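PDB 6LMT: calcium homeostasis modulator 1 from Oryzias latipes, which forms an octameric membrane channel, probably a large-pore, voltage-gated one that passes ions and ATP, as its CALHM1 relatives do. Local coordinates for residues W113-L118 with W186-M191; S123-F128 with A172-I177. One frame throughout, in Å; residues are numbered along the deposited sequence.

Interaction 1: residues W113-L118 with W186-M191. With Y01 (cholesterol hemisuccinate), chain L.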
loop_
_atom_site.group_PDB
_atom_site.type_symbol
_atom_site.label_atom_id
_atom_site.label_comp_id
_atom_site.label_asym_id
_atom_site.label_seq_id
_atom_site.Cartn_x
_atom_site.Cartn_y
_atom_site.Cartn_z
ATOM N N TRP A 113 -3.792 -25.856 14.354
ATOM C CA TRP A 113 -3.041 -25.544 15.564
ATOM C C TRP A 113 -2.003 -26.609 15.877
ATOM O O TRP A 113 -0.864 -26.274 16.193
ATOM C CB TRP A 113 -3.963 -25.384 16.770
ATOM C CG TRP A 113 -3.208 -25.021 18.028
ATOM C CD1 TRP A 113 -2.705 -25.870 18.956
ATOM C CD2 TRP A 113 -2.907 -23.712 18.492
ATOM N NE1 TRP A 113 -2.080 -25.185 19.939
ATOM C CE2 TRP A 113 -2.194 -23.850 19.683
ATOM C CE3 TRP A 113 -3.165 -22.434 18.010
ATOM C CZ2 TRP A 113 -1.751 -22.765 20.405
ATOM C CZ3 TRP A 113 -2.728 -21.370 18.724
ATOM C CH2 TRP A 113 -2.024 -21.533 19.905
ATOM N N VAL A 114 -2.388 -27.885 15.830
ATOM C CA VAL A 114 -1.475 -28.974 16.155
ATOM C C VAL A 114 -0.321 -29.021 15.173
ATOM O O VAL A 114 0.824 -29.252 15.561
ATOM C CB VAL A 114 -2.253 -30.304 16.202
ATOM C CG1 VAL A 114 -1.341 -31.487 16.376
ATOM C CG2 VAL A 114 -3.228 -30.280 17.316
ATOM N N SER A 115 -0.577 -28.697 13.913
ATOM C CA SER A 115 0.470 -28.748 12.912
ATOM C C SER A 115 1.456 -27.593 13.039
ATOM O O SER A 115 2.659 -27.820 12.944
ATOM C CB SER A 115 -0.153 -28.776 11.537
ATOM O OG SER A 115 -0.927 -29.932 11.375
ATOM N N VAL A 116 0.989 -26.360 13.266
ATOM C CA VAL A 116 1.933 -25.259 13.467
ATOM C C VAL A 116 2.691 -25.418 14.769
ATOM O O VAL A 116 3.822 -24.961 14.882
ATOM C CB VAL A 116 1.276 -23.860 13.414
ATOM C CG1 VAL A 116 0.746 -23.560 12.090
ATOM C CG2 VAL A 116 0.193 -23.694 14.422
ATOM N N THR A 117 2.105 -26.076 15.757
ATOM C CA THR A 117 2.777 -26.255 17.030
ATOM C C THR A 117 3.875 -27.301 16.927
ATOM O O THR A 117 4.949 -27.142 17.509
ATOM C CB THR A 117 1.740 -26.622 18.085
ATOM O OG1 THR A 117 0.755 -25.601 18.109
ATOM C CG2 THR A 117 2.318 -26.714 19.432
ATOM N N LEU A 118 3.637 -28.359 16.166
ATOM C CA LEU A 118 4.655 -29.376 15.976
ATOM C C LEU A 118 5.736 -28.946 14.998
ATOM O O LEU A 118 6.884 -29.353 15.149
ATOM C CB LEU A 118 4.011 -30.672 15.512
ATOM C CG LEU A 118 3.102 -31.410 16.476
ATOM C CD1 LEU A 118 2.379 -32.508 15.769
ATOM C CD2 LEU A 118 3.880 -31.936 17.625
ATOM N N TRP A 186 4.956 -33.835 10.416
ATOM C CA TRP A 186 4.729 -34.380 9.086
ATOM C C TRP A 186 3.963 -35.684 9.122
ATOM O O TRP A 186 3.171 -35.937 8.217
ATOM C CB TRP A 186 6.042 -34.565 8.327
ATOM C CG TRP A 186 6.572 -33.290 7.811
ATOM C CD1 TRP A 186 7.650 -32.616 8.256
ATOM C CD2 TRP A 186 5.990 -32.484 6.791
ATOM N NE1 TRP A 186 7.804 -31.457 7.567
ATOM C CE2 TRP A 186 6.792 -31.350 6.657
ATOM C CE3 TRP A 186 4.877 -32.623 5.963
ATOM C CZ2 TRP A 186 6.520 -30.362 5.745
ATOM C CZ3 TRP A 186 4.610 -31.648 5.068
ATOM C CH2 TRP A 186 5.429 -30.530 4.958
ATOM N N MET A 187 4.160 -36.512 10.146
ATOM C CA MET A 187 3.348 -37.712 10.257
ATOM C C MET A 187 1.918 -37.388 10.644
ATOM O O MET A 187 1.001 -38.095 10.235
ATOM C CB MET A 187 3.942 -38.686 11.263
ATOM C CG MET A 187 5.276 -39.265 10.875
ATOM S SD MET A 187 5.338 -40.041 9.253
ATOM C CE MET A 187 6.363 -38.878 8.365
ATOM N N PHE A 188 1.712 -36.334 11.431
ATOM C CA PHE A 188 0.361 -35.899 11.747
ATOM C C PHE A 188 -0.347 -35.365 10.514
ATOM O O PHE A 188 -1.511 -35.690 10.292
ATOM C CB PHE A 188 0.385 -34.845 12.855
ATOM C CG PHE A 188 -0.969 -34.323 13.220
ATOM C CD1 PHE A 188 -1.815 -35.060 14.017
ATOM C CD2 PHE A 188 -1.407 -33.099 12.744
ATOM C CE1 PHE A 188 -3.056 -34.588 14.335
ATOM C CE2 PHE A 188 -2.653 -32.637 13.049
ATOM C CZ PHE A 188 -3.471 -33.377 13.851
ATOM N N LEU A 189 0.329 -34.536 9.713
ATOM C CA LEU A 189 -0.273 -34.013 8.489
ATOM C C LEU A 189 -0.608 -35.117 7.511
ATOM O O LEU A 189 -1.627 -35.060 6.826
ATOM C CB LEU A 189 0.655 -33.020 7.801
ATOM C CG LEU A 189 0.756 -31.591 8.265
ATOM C CD1 LEU A 189 1.771 -30.913 7.415
ATOM C CD2 LEU A 189 -0.580 -30.960 8.083
ATOM N N LEU A 190 0.225 -36.134 7.455
ATOM C CA LEU A 190 0.064 -37.199 6.492
ATOM C C LEU A 190 -1.055 -38.142 6.894
ATOM O O LEU A 190 -1.801 -38.606 6.032
ATOM C CB LEU A 190 1.401 -37.912 6.359
ATOM C CG LEU A 190 1.797 -38.731 5.163
ATOM C CD1 LEU A 190 1.753 -37.839 3.974
ATOM C CD2 LEU A 190 3.198 -39.179 5.400
ATOM N N MET A 191 -1.221 -38.395 8.193
ATOM C CA MET A 191 -2.330 -39.221 8.655
ATOM C C MET A 191 -3.659 -38.494 8.563
ATOM O O MET A 191 -4.687 -39.115 8.290
ATOM C CB MET A 191 -2.102 -39.678 10.089
ATOM C CG MET A 191 -1.014 -40.699 10.249
ATOM S SD MET A 191 -0.921 -41.325 11.933
ATOM C CE MET A 191 -0.234 -39.922 12.797
HETATM C CAA Y01 L . 5.685 -23.021 11.484
HETATM C CBA Y01 L . 5.431 -23.174 9.992
HETATM C CAB Y01 L . 6.412 -24.161 9.384
HETATM C CAN Y01 L . 3.990 -23.592 9.721
HETATM C CAJ Y01 L . 3.677 -24.028 8.309
HETATM C CAO Y01 L . 2.247 -24.506 8.155
HETATM C CBB Y01 L . 2.042 -25.963 7.696
HETATM C CAC Y01 L . 3.175 -26.838 8.217
HETATM C CBE Y01 L . 0.682 -26.527 8.150
HETATM C CAP Y01 L . 0.146 -25.863 9.442
HETATM C CAQ Y01 L . -1.372 -26.113 9.459
HETATM C CBG Y01 L . -1.539 -27.147 8.354
HETATM C CBI Y01 L . -0.597 -26.590 7.265
HETATM C CAE Y01 L . -0.987 -25.200 6.768
HETATM C CAU Y01 L . -0.630 -27.555 6.092
HETATM C CAS Y01 L . -2.069 -27.699 5.586
HETATM C CBF Y01 L . -2.946 -28.386 6.640
HETATM C CBD Y01 L . -2.942 -27.616 7.969
HETATM C CAK Y01 L . -3.515 -28.549 9.035
HETATM C CAI Y01 L . -4.721 -29.303 8.568
HETATM C CAZ Y01 L . -5.198 -29.261 7.331
HETATM C CAV Y01 L . -6.571 -29.814 6.999
HETATM C CBH Y01 L . -4.402 -28.668 6.174
HETATM C CAD Y01 L . -5.100 -27.375 5.709
HETATM C CAT Y01 L . -4.407 -29.711 5.039
HETATM C CAR Y01 L . -5.823 -30.135 4.648
HETATM C CBC Y01 L . -6.566 -30.747 5.802
HETATM O OAW Y01 L . -7.938 -31.066 5.389
HETATM C CAY Y01 L . -8.686 -30.197 4.682
HETATM O OAG Y01 L . -8.872 -29.049 4.967
HETATM C CAM Y01 L . -9.253 -30.841 3.456
HETATM C CAL Y01 L . -10.754 -30.978 3.304
HETATM C CAX Y01 L . -11.426 -29.900 2.474
HETATM O OAH Y01 L . -11.659 -28.796 3.004
HETATM O OAF Y01 L . -11.705 -30.166 1.290
#

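Interaction 2: residues S123-F128 with A172-I177. With Y01 (cholesterol hemisuccinate), chain J.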
loop_
_atom_site.group_PDB
_atom_site.type_symbol
_atom_site.label_atom_id
_atom_site.label_comp_id
_atom_site.label_asym_id
_atom_site.label_seq_id
_atom_site.Cartn_x
_atom_site.Cartn_y
_atom_site.Cartn_z
ATOM N N SER A 123 6.665 -26.659 21.823
ATOM C CA SER A 123 5.946 -27.490 22.779
ATOM C C SER A 123 6.698 -28.760 23.113
ATOM O O SER A 123 6.632 -29.231 24.247
ATOM C CB SER A 123 4.569 -27.841 22.256
ATOM O OG SER A 123 3.717 -26.739 22.366
ATOM N N PHE A 124 7.394 -29.351 22.146
ATOM C CA PHE A 124 8.215 -30.502 22.473
ATOM C C PHE A 124 9.470 -30.094 23.200
ATOM O O PHE A 124 9.979 -30.864 24.010
ATOM C CB PHE A 124 8.621 -31.316 21.243
ATOM C CG PHE A 124 7.590 -32.278 20.758
ATOM C CD1 PHE A 124 6.288 -32.214 21.183
ATOM C CD2 PHE A 124 7.978 -33.366 20.000
ATOM C CE1 PHE A 124 5.372 -33.127 20.757
ATOM C CE2 PHE A 124 7.061 -34.290 19.587
ATOM C CZ PHE A 124 5.762 -34.169 19.967
ATOM N N LEU A 125 10.000 -28.909 22.906
ATOM C CA LEU A 125 11.198 -28.453 23.590
ATOM C C LEU A 125 10.918 -28.187 25.053
ATOM O O LEU A 125 11.734 -28.513 25.913
ATOM C CB LEU A 125 11.742 -27.208 22.911
ATOM C CG LEU A 125 13.037 -26.637 23.466
ATOM C CD1 LEU A 125 14.188 -27.597 23.309
ATOM C CD2 LEU A 125 13.321 -25.348 22.786
ATOM N N CYS A 126 9.757 -27.621 25.354
ATOM C CA CYS A 126 9.392 -27.384 26.737
ATOM C C CYS A 126 9.075 -28.691 27.446
ATOM O O CYS A 126 9.611 -28.956 28.517
ATOM C CB CYS A 126 8.220 -26.403 26.790
ATOM S SG CYS A 126 7.840 -25.700 28.394
ATOM N N ALA A 127 8.280 -29.558 26.828
ATOM C CA ALA A 127 7.796 -30.747 27.513
ATOM C C ALA A 127 8.843 -31.839 27.693
ATOM O O ALA A 127 8.732 -32.627 28.632
ATOM C CB ALA A 127 6.609 -31.321 26.770
ATOM N N PHE A 128 9.862 -31.914 26.838
ATOM C CA PHE A 128 10.721 -33.092 26.776
ATOM C C PHE A 128 12.182 -32.779 27.047
ATOM O O PHE A 128 13.034 -33.626 26.807
ATOM C CB PHE A 128 10.587 -33.762 25.411
ATOM C CG PHE A 128 9.243 -34.342 25.163
ATOM C CD1 PHE A 128 8.539 -34.945 26.177
ATOM C CD2 PHE A 128 8.619 -34.151 23.951
ATOM C CE1 PHE A 128 7.287 -35.428 25.959
ATOM C CE2 PHE A 128 7.366 -34.625 23.737
ATOM C CZ PHE A 128 6.700 -35.266 24.746
ATOM N N ALA A 172 22.355 -27.628 20.300
ATOM C CA ALA A 172 22.322 -29.016 19.861
ATOM C C ALA A 172 21.082 -29.740 20.364
ATOM O O ALA A 172 20.484 -30.533 19.632
ATOM C CB ALA A 172 23.580 -29.733 20.320
ATOM N N ALA A 173 20.672 -29.479 21.600
ATOM C CA ALA A 173 19.477 -30.116 22.140
ATOM C C ALA A 173 18.204 -29.549 21.539
ATOM O O ALA A 173 17.224 -30.273 21.383
ATOM C CB ALA A 173 19.455 -29.967 23.657
ATOM N N THR A 174 18.202 -28.266 21.196
ATOM C CA THR A 174 17.048 -27.666 20.547
ATOM C C THR A 174 16.865 -28.199 19.136
ATOM O O THR A 174 15.737 -28.447 18.713
ATOM C CB THR A 174 17.200 -26.152 20.543
ATOM O OG1 THR A 174 17.350 -25.706 21.887
ATOM C CG2 THR A 174 16.005 -25.467 19.940
ATOM N N ARG A 175 17.958 -28.397 18.399
ATOM C CA ARG A 175 17.859 -28.929 17.046
ATOM C C ARG A 175 17.418 -30.375 17.022
ATOM O O ARG A 175 16.702 -30.782 16.108
ATOM C CB ARG A 175 19.186 -28.798 16.330
ATOM C CG ARG A 175 19.431 -27.446 15.815
ATOM C CD ARG A 175 20.730 -27.420 15.156
ATOM N NE ARG A 175 20.976 -26.157 14.491
ATOM C CZ ARG A 175 20.630 -25.899 13.237
ATOM N NH1 ARG A 175 20.036 -26.821 12.513
ATOM N NH2 ARG A 175 20.904 -24.729 12.702
ATOM N N TYR A 176 17.842 -31.155 18.007
ATOM C CA TYR A 176 17.430 -32.544 18.099
ATOM C C TYR A 176 15.945 -32.677 18.391
ATOM O O TYR A 176 15.261 -33.493 17.772
ATOM C CB TYR A 176 18.273 -33.231 19.162
ATOM C CG TYR A 176 17.839 -34.611 19.533
ATOM C CD1 TYR A 176 17.925 -35.651 18.634
ATOM C CD2 TYR A 176 17.389 -34.883 20.803
ATOM C CE1 TYR A 176 17.549 -36.908 18.976
ATOM C CE2 TYR A 176 17.013 -36.140 21.156
ATOM C CZ TYR A 176 17.099 -37.151 20.238
ATOM O OH TYR A 176 16.720 -38.416 20.583
ATOM N N ILE A 177 15.420 -31.879 19.311
ATOM C CA ILE A 177 14.012 -31.999 19.662
ATOM C C ILE A 177 13.120 -31.377 18.597
ATOM O O ILE A 177 12.045 -31.902 18.309
ATOM C CB ILE A 177 13.785 -31.409 21.064
ATOM C CG1 ILE A 177 14.496 -32.265 22.101
ATOM C CG2 ILE A 177 12.347 -31.376 21.437
ATOM C CD1 ILE A 177 14.512 -31.661 23.468
HETATM C CAA Y01 J . -3.694 -35.461 19.749
HETATM C CBA Y01 J . -2.734 -34.383 19.283
HETATM C CAB Y01 J . -3.074 -33.054 19.932
HETATM C CAN Y01 J . -1.283 -34.783 19.547
HETATM C CAJ Y01 J . -0.911 -34.987 20.992
HETATM C CAO Y01 J . 0.302 -35.868 21.153
HETATM C CBB Y01 J . 0.806 -36.088 22.588
HETATM C CAC Y01 J . -0.379 -36.313 23.523
HETATM C CBE Y01 J . 1.826 -37.247 22.607
HETATM C CAP Y01 J . 2.799 -37.185 21.396
HETATM C CAQ Y01 J . 4.211 -37.447 21.940
HETATM C CBG Y01 J . 3.925 -38.245 23.203
HETATM C CBI Y01 J . 2.747 -37.490 23.847
HETATM C CAE Y01 J . 3.178 -36.140 24.434
HETATM C CAU Y01 J . 2.236 -38.418 24.955
HETATM C CAS Y01 J . 3.327 -38.750 25.984
HETATM C CBF Y01 J . 4.617 -39.335 25.379
HETATM C CBD Y01 J . 5.076 -38.512 24.160
HETATM C CAK Y01 J . 6.230 -39.218 23.464
HETATM C CAI Y01 J . 7.308 -39.533 24.446
HETATM C CAZ Y01 J . 7.126 -39.565 25.757
HETATM C CAV Y01 J . 8.293 -39.782 26.692
HETATM C CBH Y01 J . 5.760 -39.480 26.433
HETATM C CAD Y01 J . 5.773 -38.284 27.405
HETATM C CAT Y01 J . 5.607 -40.788 27.244
HETATM C CAR Y01 J . 6.788 -41.050 28.189
HETATM C CBC Y01 J . 8.115 -41.066 27.468
HETATM O OAW Y01 J . 9.210 -41.159 28.427
HETATM C CAY Y01 J . 10.433 -41.431 27.975
HETATM O OAG Y01 J . 10.664 -41.909 26.902
HETATM C CAM Y01 J . 11.498 -41.057 28.967
HETATM C CAL Y01 J . 12.907 -41.181 28.423
HETATM C CAX Y01 J . 14.015 -40.828 29.400
HETATM O OAH Y01 J . 13.698 -40.501 30.562
HETATM O OAF Y01 J . 15.192 -40.879 28.994
#

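Interaction 1: residues W113-L118 with W186-M191
Within the transmembrane helix bundle of the channel subunit, helix 108-120 and helix 167-202 run nearly antiparallel, and Val114 and Ser115 of the first meet Phe188 and Leu189 of the second. The local axes of residues 113-118 and 186-191 are 9.7 Å apart at closest approach, with an angle of 156° between their directions; Ser115 lies level with Leu189. No hydrogen bond joins the two segments; the contact is a worked example of helices held by one aromatic ring packed against aliphatic groups. Phe188 extends across it with CG anti to the backbone N (chi1 179°), presenting one face to the valine. Val114 CG1 sits over the middle of that face in a CH-pi contact, 3.8 Å from the ring centroid and only 13° off the ring normal. Leu118, one turn further along, brings CD1 against Phe188 CB.

Ser115 takes a different side of the same ring. Its OG lies at the ring edge, in the plane, 3.5 Å from Phe188 CD2, and it also rests against the CD2 methyl of Leu189. Neither neighbour is polar; the hydroxyl is satisfied by a hydrogen bond to Ala111 O, one turn back on its own helix, so a buried polar group can be packed among carbons. A cholesterol hemisuccinate closes one flank of the helix pair, and Trp62 of a neighbouring subunit packs against Leu189. The sterol's five-membered ring meets helix 108-120, with Val116 CG1 3.6 Å from its CAP and Ser115 CB the same 3.6 Å from its CAQ. On the partner helix, Leu189 CD2 approaches the sterol atom CBF at 3.8 Å, so that this one methyl touches both the lipid and the serine hydroxyl.

Interaction 2: residues S123-F128 with A172-I177
Leu125 and Ile177 mark the place where the backbones come nearest, their CA atoms 6.0 Å apart. The local axes of residues 123-128 and 172-177 approach to 9.6 Å, and their directions differ by 115°, so residues 123-128 lie steeply across residues 172-177. Ile177 reaches the backbone of the other segment. Its CG2, anti to its own backbone N, lies 3.5 Å from Phe124 O and touches Phe124 CB at 3.7 Å. The other branch carries CD1 to Leu125 CD1, at 4.1 Å, and close to Phe128 O.

With chi1 at -177° the Leu125 side chain stretches out opposite its own amide nitrogen, which swings the two CD methyls over to Thr174. There Leu125 CD2 meets Thr174 CG2 at 3.9 Å, while the threonine hydroxyl is bonded to Arg170 O within its own helix. Phe124 and Phe128 start out toward residues 172-177, but their rings lead away from that segment and meet each other: Phe128 CE2 stands 3.6 Å above the plane of the Phe124 ring, over its centre. Phe124 still packs on Ser181 and Cys184, further along helix 167-202. The far side of Phe128 reaches a cholesterol hemisuccinate, where Phe128 CE1 is 3.5 Å from the sterol methyl CAD.

Around this crossing, Cys126 points away from residues 172-177 and is tied by a disulfide to Cys41 of its own chain, while Arg175 NH1 is hydrogen-bonded to Cys41 O of a neighbouring subunit. Helix 122-128 is thus set between helix 167-202 and helix 48-70, whose Ile53 and Tyr49 touch Ala127 and Phe128.

The two contacts share helix 167-202, which meets two successive helices of the same subunit: helix 122-128 near its start in interaction 2, and helix 108-120 further along in interaction 1. Along the chain, interaction 2 is nested inside the loop that interaction 1 closes. Their centres are 16 Å apart, yet they join directly, for Leu118 CD2 packs 3.7 Å from Phe124 CE1. Between them the local segments change from nearly antiparallel to steeply crossed. Sterol is met by both helices in interaction 1 and by helix 122-128 in interaction 2, while the shared helix touches a neighbouring subunit at both levels.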